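Cycloalternan-forming enzyme (Listeria monocytogenes serovar 1/2a, PDB 5F7U) belongs to glycoside hydrolase family 31 and joins a mutarotase-like beta domain, a TIM barrel and a family 6 carbohydrate-binding module in one chain. Local coordinates at residues A[323-326]-A[330-333]; A[163-168]-A[236-241]; A[298-303]-A[588-593]. The protein carries 1 engineered substitution. One frame throughout, in Å; residues are numbered along the deposited sequence. Where two conformers were deposited one is given.

Interactions 1 and 2 lie side by side in the mutarotase-like beta domain and hold adjacent strands, 318-327 and 235-243, which pair antiparallel; Tyr238 of interaction 2 gives its hydroxyl to the carbonyl of Asn331 in interaction 1. Interaction 1 runs from a buried leucine pair to a hydrated Asn-Asp end at the surface; interaction 2 is buried and mostly apolar, a tyrosine edge on proline. Interaction 3, nearer the centre of the chain, is also buried but polar, with a water between the Tyr300 and Ser590 hydroxyls in the conformer given; it joins the beta domain to the barrel. Leu323 packs on Val301 and Ser303 of interaction 3, while interactions 2 and 3 do not touch.

Interaction 1. Residues A[323-326]-A[330-333]; sequences LDND and TNML
Asn331 lies opposite Asn325 across the turn that follows strand 318-327, their CA atoms 7.7 Å apart. Its side chain leaves anti to its own carbonyl carbon (chi1 -74°) and sends ND2 to Asn325 OD1 in a hydrogen bond of 3.0 Å that is nearly straight at the hydrogen, 166°. The bond runs to a lone pair in the carbonyl plane of Asn325 and stays close to the amide plane of Asn331, although the two amides stand steeply to one another, 76° apart. The remainder of the Asn325 amide is fixed from the other end: its ND2 donates to the carbonyls of Ile235 and Asp328, so that one side chain ties together a neighbouring strand, the turn and the segment beyond it. Asp326 OD1 also lies 3.2 Å from Asn331 ND2, but the angle is poor for a bond, and this oxygen accepts instead from the backbone N of Asp328. The link between the two side chains is made by water: it donates to Asp326 OD2 at 2.9 Å and accepts from Asn331 ND2 at a long 3.3 Å. Met332 turns to the far side, against strand 158-164. Leu333 then brings the chain back inward, and its CD1 meets Leu323 CD2 at 3.7 Å, methyl to methyl, with each leucine approaching obliquely. The backbone of Leu323 bonds to Tyr238 and that of Leu333 to Leu163, so the two leucines belong to different strand pairings and meet through side chains. Such an arrangement is characteristic of a beta arch, a chain passing from one layer of strands to the facing layer, here in the beta-sandwich domain that precedes the TIM barrel in family 31 enzymes.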
loop_
_atom_site.group_PDB
_atom_site.type_symbol
_atom_site.label_atom_id
_atom_site.label_comp_id
_atom_site.label_asym_id
_atom_site.label_seq_id
_atom_site.Cartn_x
_atom_site.Cartn_y
_atom_site.Cartn_z
ATOM N N LEU A 323 -11.853 21.438 -3.539
ATOM C CA LEU A 323 -12.795 20.418 -3.080
ATOM C C LEU A 323 -14.183 20.756 -3.579
ATOM O O LEU A 323 -14.652 21.883 -3.378
ATOM C CB LEU A 323 -12.803 20.363 -1.536
ATOM C CG LEU A 323 -13.859 19.451 -0.889
ATOM C CD1 LEU A 323 -13.654 17.968 -1.185
ATOM C CD2 LEU A 323 -13.907 19.664 0.617
ATOM N N ASP A 324 -14.840 19.781 -4.207
ATOM C CA ASP A 324 -16.212 19.960 -4.693
ATOM C C ASP A 324 -17.230 19.898 -3.554
ATOM O O ASP A 324 -16.956 19.377 -2.470
ATOM C CB ASP A 324 -16.555 18.892 -5.752
ATOM C CG ASP A 324 -15.703 19.023 -7.026
ATOM O OD1 ASP A 324 -14.979 20.032 -7.221
ATOM O OD2 ASP A 324 -15.780 18.107 -7.857
ATOM N N ASN A 325 -18.398 20.472 -3.805
ATOM C CA ASN A 325 -19.520 20.403 -2.882
ATOM C C ASN A 325 -20.801 20.277 -3.704
ATOM O O ASN A 325 -20.793 20.604 -4.885
ATOM C CB ASN A 325 -19.567 21.669 -2.041
ATOM C CG ASN A 325 -20.500 21.542 -0.849
ATOM O OD1 ASN A 325 -20.469 20.538 -0.131
ATOM N ND2 ASN A 325 -21.344 22.550 -0.643
ATOM N N ASP A 326 -21.884 19.800 -3.094
ATOM C CA ASP A 326 -23.143 19.624 -3.816
ATOM C C ASP A 326 -23.993 20.893 -3.856
ATOM O O ASP A 326 -25.125 20.857 -4.313
ATOM C CB ASP A 326 -23.937 18.467 -3.204
ATOM C CG ASP A 326 -24.312 18.709 -1.746
ATOM O OD1 ASP A 326 -23.804 19.655 -1.100
ATOM O OD2 ASP A 326 -25.125 17.933 -1.221
ATOM N N THR A 330 -24.422 24.668 4.058
ATOM C CA THR A 330 -24.161 24.279 5.457
ATOM C C THR A 330 -23.036 23.240 5.599
ATOM O O THR A 330 -22.688 22.862 6.722
ATOM C CB THR A 330 -25.447 23.783 6.173
ATOM O OG1 THR A 330 -25.846 22.516 5.628
ATOM C CG2 THR A 330 -26.572 24.786 6.011
ATOM N N ASN A 331 -22.463 22.784 4.476
ATOM C CA ASN A 331 -21.346 21.818 4.510
ATOM C C ASN A 331 -20.011 22.543 4.716
ATOM O O ASN A 331 -19.502 23.143 3.761
ATOM C CB ASN A 331 -21.248 21.030 3.183
ATOM C CG ASN A 331 -22.334 19.976 3.013
ATOM O OD1 ASN A 331 -23.007 19.592 3.973
ATOM N ND2 ASN A 331 -22.500 19.487 1.765
ATOM N N MET A 332 -19.472 22.536 5.942
ATOM C CA MET A 332 -18.169 23.167 6.198
ATOM C C MET A 332 -17.015 22.462 5.472
ATOM O O MET A 332 -17.048 21.252 5.270
ATOM C CB MET A 332 -17.856 23.161 7.701
ATOM C CG MET A 332 -18.714 24.111 8.510
ATOM S SD MET A 332 -18.045 24.288 10.181
ATOM C CE MET A 332 -18.487 22.699 10.858
ATOM N N LEU A 333 -15.984 23.225 5.111
ATOM C CA LEU A 333 -14.704 22.639 4.730
ATOM C C LEU A 333 -14.033 22.139 6.004
ATOM O O LEU A 333 -13.994 22.850 6.993
ATOM C CB LEU A 333 -13.829 23.694 4.027
ATOM C CG LEU A 333 -12.351 23.319 3.800
ATOM C CD1 LEU A 333 -12.224 22.164 2.795
ATOM C CD2 LEU A 333 -11.558 24.519 3.311
HETATM O O HOH W 1 -25.460 18.067 1.623
#

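Interaction 2. Residues A[163-168]-A[236-241]; sequences LSPTGK and NQYQNN
Leu163, at the end of strand 158-164, and Tyr238, within strand 235-243, have their CA atoms 9.5 Å apart, a spacing at which the two backbones meet through side chains. Tyr238 carries one side of the contact, Leu163 and Pro165 the other. At chi1 -77° CG of Tyr238 sits beside the backbone N, which aims the ring toward the turn after Leu163, where it runs into Pro165 coming from the opposite direction. The proline meets the edge of the ring: CG lies 3.5 Å from Tyr238 CE1, near the ring plane, and CD lies in that plane, 3.3 Å from Tyr238 OH. Leu163 adds its CD2 obliquely at 4.1 Å from the same CE1, so that CE1 is shared between the two residues. Leu225 and Trp227 of strand 214-229 pack against Leu163 and Pro165 respectively, extending the apolar cluster. Beyond the proline the chain reverses, with Gly167 N bonded to Ser164 O and an ST turn in which Thr166 OG1 accepts from Lys168 N. The phenol oxygen is buried beside these carbons and donates to the backbone carbonyl of Asn331. Pro165 thus meets the ring at its edge and Leu163 obliquely, while the hydrogen bond fixes the hydroxyl, an arrangement that lets this group be buried between strand 235-243 and the loops facing it without being left unsatisfied.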
loop_
_atom_site.group_PDB
_atom_site.type_symbol
_atom_site.label_atom_id
_atom_site.label_comp_id
_atom_site.label_asym_id
_atom_site.label_seq_id
_atom_site.Cartn_x
_atom_site.Cartn_y
_atom_site.Cartn_z
ATOM N N LEU A 163 -14.030 25.402 8.250
ATOM C CA LEU A 163 -14.420 26.727 7.756
ATOM C C LEU A 163 -15.914 26.727 7.447
ATOM O O LEU A 163 -16.395 25.868 6.687
ATOM C CB LEU A 163 -13.621 27.081 6.493
ATOM C CG LEU A 163 -14.061 28.389 5.813
ATOM C CD1 LEU A 163 -13.605 29.630 6.603
ATOM C CD2 LEU A 163 -13.547 28.405 4.376
ATOM N N SER A 164 -16.616 27.707 8.026
ATOM C CA SER A 164 -18.025 28.005 7.721
ATOM C C SER A 164 -18.076 29.366 7.005
ATOM O O SER A 164 -18.002 30.407 7.674
ATOM C CB SER A 164 -18.824 28.097 9.046
ATOM O OG SER A 164 -20.183 28.455 8.813
ATOM N N PRO A 165 -18.206 29.375 5.661
ATOM C CA PRO A 165 -18.254 30.658 4.928
ATOM C C PRO A 165 -19.330 31.631 5.430
ATOM O O PRO A 165 -19.061 32.823 5.524
ATOM C CB PRO A 165 -18.554 30.212 3.501
ATOM C CG PRO A 165 -17.761 28.929 3.402
ATOM C CD PRO A 165 -18.094 28.238 4.719
ATOM N N THR A 166 -20.518 31.119 5.753
ATOM C CA THR A 166 -21.611 31.970 6.272
ATOM C C THR A 166 -21.500 32.273 7.769
ATOM O O THR A 166 -22.173 33.189 8.264
ATOM C CB THR A 166 -23.002 31.357 6.027
ATOM O OG1 THR A 166 -23.151 30.168 6.826
ATOM C CG2 THR A 166 -23.206 31.031 4.536
ATOM N N GLY A 167 -20.695 31.488 8.479
ATOM C CA GLY A 167 -20.571 31.577 9.932
ATOM C C GLY A 167 -21.733 30.959 10.699
ATOM O O GLY A 167 -21.778 31.053 11.929
ATOM N N LYS A 168 -22.656 30.305 9.994
ATOM C CA LYS A 168 -23.838 29.692 10.615
ATOM C C LYS A 168 -23.597 28.304 11.206
ATOM O O LYS A 168 -24.429 27.798 11.974
ATOM C CB LYS A 168 -25.012 29.658 9.631
ATOM C CG LYS A 168 -25.451 31.037 9.168
ATOM C CD LYS A 168 -26.648 30.956 8.229
ATOM C CE LYS A 168 -27.035 32.335 7.717
ATOM N NZ LYS A 168 -28.290 32.278 6.913
ATOM N N ASN A 236 -20.328 25.777 -4.128
ATOM C CA ASN A 236 -20.048 24.640 -5.022
ATOM C C ASN A 236 -18.651 24.064 -4.913
ATOM O O ASN A 236 -18.406 22.927 -5.361
ATOM C CB ASN A 236 -20.326 25.004 -6.498
ATOM C CG ASN A 236 -21.815 25.057 -6.814
ATOM O OD1 ASN A 236 -22.627 24.516 -6.068
ATOM N ND2 ASN A 236 -22.176 25.687 -7.923
ATOM N N GLN A 237 -17.729 24.852 -4.363
ATOM C CA GLN A 237 -16.339 24.398 -4.217
ATOM C C GLN A 237 -15.637 25.149 -3.102
ATOM O O GLN A 237 -16.045 26.258 -2.754
ATOM C CB GLN A 237 -15.540 24.617 -5.511
ATOM C CG GLN A 237 -15.807 23.642 -6.656
ATOM C CD GLN A 237 -14.773 23.738 -7.765
ATOM O OE1 GLN A 237 -14.257 24.834 -8.067
ATOM N NE2 GLN A 237 -14.469 22.592 -8.391
ATOM N N TYR A 238 -14.581 24.533 -2.555
ATOM C CA TYR A 238 -13.687 25.180 -1.608
ATOM C C TYR A 238 -12.271 25.079 -2.125
ATOM O O TYR A 238 -11.950 24.162 -2.870
ATOM C CB TYR A 238 -13.687 24.427 -0.279
ATOM C CG TYR A 238 -14.875 24.656 0.598
ATOM C CD1 TYR A 238 -15.000 25.850 1.322
ATOM C CD2 TYR A 238 -15.860 23.664 0.754
ATOM C CE1 TYR A 238 -16.083 26.063 2.168
ATOM C CE2 TYR A 238 -16.960 23.877 1.599
ATOM C CZ TYR A 238 -17.064 25.071 2.300
ATOM O OH TYR A 238 -18.131 25.298 3.154
ATOM N N GLN A 239 -11.412 26.000 -1.703
ATOM C CA GLN A 239 -9.969 25.821 -1.959
ATOM C C GLN A 239 -9.131 26.396 -0.833
ATOM O O GLN A 239 -9.571 27.303 -0.114
ATOM C CB GLN A 239 -9.554 26.460 -3.302
ATOM C CG GLN A 239 -9.606 27.987 -3.312
ATOM C CD GLN A 239 -9.090 28.536 -4.627
ATOM O OE1 GLN A 239 -7.882 28.611 -4.851
ATOM N NE2 GLN A 239 -10.000 28.895 -5.517
ATOM N N ASN A 240 -7.927 25.845 -0.687
ATOM C CA ASN A 240 -6.858 26.535 0.022
ATOM C C ASN A 240 -5.540 26.338 -0.742
ATOM O O ASN A 240 -5.419 25.426 -1.580
ATOM C CB ASN A 240 -6.752 26.097 1.489
ATOM C CG ASN A 240 -6.148 27.193 2.382
ATOM O OD1 ASN A 240 -5.693 28.235 1.890
ATOM N ND2 ASN A 240 -6.147 26.968 3.686
ATOM N N ASN A 241 -4.592 27.230 -0.483
ATOM C CA ASN A 241 -3.345 27.309 -1.229
ATOM C C ASN A 241 -2.210 27.483 -0.266
ATOM O O ASN A 241 -2.313 28.264 0.680
ATOM C CB ASN A 241 -3.384 28.510 -2.191
ATOM C CG ASN A 241 -4.487 28.372 -3.233
ATOM O OD1 ASN A 241 -4.258 27.844 -4.323
ATOM N ND2 ASN A 241 -5.695 28.811 -2.888
#

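Interaction 3. Residues A[298-303]-A[588-593]; sequences GMYVNS and GTSGAQ
Tyr300 lays the hydroxyl end of its ring against Ser590, with OH 3.7 Å from Ser590 CB and 3.3 Å from Ser590 OG. CG anti to the backbone N (chi1 172°) directs the ring off strand 297-301 toward the loop, and Asn302 CA lies 3.7 Å above one face of the Tyr300 ring, toward its rim. Ser590 was modelled in two conformers, so its polar contacts describe one of them. In that one a water joins the hydroxyls, 2.6 Å from Tyr300 OH and 3.1 Å from Ser590 OG, and bonds weakly to Ser303 O. A second water donates to Thr589 OG1 at 2.8 Å, and Thr589 OG1 also bonds to the carbonyl of Ala287. The loop is shaped by a type II beta turn, closed by Ala592 N on Thr589 O, with Gly591 at the position of positive phi. Tyr350 of helix 343-354 meets the Tyr300 ring edge-to-face and also touches Ser590, so the helix flanks the joint. This is an interface between domains: here the mutarotase-like beta domain touches, partly through water, the loop linking the fifth and sixth strands of the family 31 TIM barrel.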
loop_
_atom_site.group_PDB
_atom_site.type_symbol
_atom_site.label_atom_id
_atom_site.label_comp_id
_atom_site.label_asym_id
_atom_site.label_seq_id
_atom_site.Cartn_x
_atom_site.Cartn_y
_atom_site.Cartn_z
ATOM N N GLY A 298 1.306 15.487 7.482
ATOM C CA GLY A 298 0.293 14.984 6.570
ATOM C C GLY A 298 -0.838 15.987 6.460
ATOM O O GLY A 298 -1.018 16.834 7.345
ATOM N N MET A 299 -1.595 15.899 5.364
ATOM C CA MET A 299 -2.797 16.740 5.217
ATOM C C MET A 299 -3.915 15.831 4.771
ATOM O O MET A 299 -3.752 15.102 3.813
ATOM C CB MET A 299 -2.592 17.840 4.168
ATOM C CG MET A 299 -3.810 18.766 3.997
ATOM S SD MET A 299 -3.478 20.212 2.949
ATOM C CE MET A 299 -2.376 21.153 4.006
ATOM N N TYR A 300 -5.043 15.911 5.469
ATOM C CA TYR A 300 -6.213 15.097 5.162
ATOM C C TYR A 300 -7.402 16.015 4.973
ATOM O O TYR A 300 -7.762 16.749 5.887
ATOM C CB TYR A 300 -6.474 14.075 6.285
ATOM C CG TYR A 300 -7.797 13.330 6.132
ATOM C CD1 TYR A 300 -8.131 12.709 4.920
ATOM C CD2 TYR A 300 -8.715 13.272 7.194
ATOM C CE1 TYR A 300 -9.339 12.034 4.771
ATOM C CE2 TYR A 300 -9.926 12.588 7.055
ATOM C CZ TYR A 300 -10.223 11.986 5.838
ATOM O OH TYR A 300 -11.410 11.309 5.678
ATOM N N VAL A 301 -8.010 15.978 3.784
ATOM C CA VAL A 301 -9.227 16.778 3.537
ATOM C C VAL A 301 -10.380 15.817 3.782
ATOM O O VAL A 301 -10.552 14.847 3.034
ATOM C CB VAL A 301 -9.260 17.401 2.120
ATOM C CG1 VAL A 301 -10.580 18.145 1.846
ATOM C CG2 VAL A 301 -8.096 18.366 1.943
ATOM N N ASN A 302 -11.140 16.100 4.838
ATOM C CA ASN A 302 -12.187 15.213 5.323
ATOM C C ASN A 302 -13.486 15.426 4.567
ATOM O O ASN A 302 -14.349 16.200 4.998
ATOM C CB ASN A 302 -12.396 15.409 6.836
ATOM C CG ASN A 302 -13.452 14.464 7.407
ATOM O OD1 ASN A 302 -13.724 13.408 6.839
ATOM N ND2 ASN A 302 -14.066 14.858 8.520
ATOM N N SER A 303 -13.585 14.786 3.406
ATOM C CA SER A 303 -14.798 14.833 2.587
ATOM C C SER A 303 -14.750 13.715 1.573
ATOM O O SER A 303 -13.689 13.403 1.046
ATOM C CB SER A 303 -14.854 16.149 1.798
ATOM O OG SER A 303 -16.067 16.210 1.045
ATOM N N GLY A 588 -11.852 1.784 -3.206
ATOM C CA GLY A 588 -12.293 2.408 -1.958
ATOM C C GLY A 588 -11.749 3.805 -1.756
ATOM O O GLY A 588 -11.082 4.360 -2.628
ATOM N N THR A 589 -12.077 4.380 -0.601
ATOM C CA THR A 589 -11.552 5.699 -0.249
ATOM C C THR A 589 -11.057 5.664 1.203
ATOM O O THR A 589 -10.779 4.582 1.725
ATOM C CB THR A 589 -12.574 6.822 -0.578
ATOM O OG1 THR A 589 -11.927 8.097 -0.447
ATOM C CG2 THR A 589 -13.794 6.721 0.316
ATOM N N SER A 590 -10.900 6.824 1.846
ATOM C CA SER A 590 -10.499 6.845 3.263
ATOM C C SER A 590 -11.389 5.919 4.096
ATOM O O SER A 590 -12.620 5.916 3.946
ATOM C CB SER A 590 -10.601 8.260 3.827
ATOM O OG SER A 590 -11.938 8.696 3.807
ATOM N N GLY A 591 -10.749 5.117 4.950
ATOM C CA GLY A 591 -11.445 4.080 5.749
ATOM C C GLY A 591 -11.421 2.704 5.103
ATOM O O GLY A 591 -11.748 1.717 5.767
ATOM N N ALA A 592 -11.038 2.620 3.820
ATOM C CA ALA A 592 -10.929 1.313 3.147
ATOM C C ALA A 592 -10.127 0.320 3.992
ATOM O O ALA A 592 -10.432 -0.871 4.030
ATOM C CB ALA A 592 -10.264 1.470 1.796
ATOM N N GLN A 593 -9.108 0.833 4.674
ATOM C CA GLN A 593 -8.193 -0.008 5.445
ATOM C C GLN A 593 -8.867 -0.836 6.541
ATOM O O GLN A 593 -8.303 -1.847 6.954
ATOM C CB GLN A 593 -7.056 0.849 6.033
ATOM C CG GLN A 593 -7.524 1.842 7.101
ATOM C CD GLN A 593 -7.916 3.208 6.552
ATOM O OE1 GLN A 593 -8.176 3.386 5.365
ATOM N NE2 GLN A 593 -7.946 4.193 7.439
HETATM O O HOH W 2 -12.336 11.740 3.247
HETATM O O HOH W 3 -12.928 10.249 0.967
#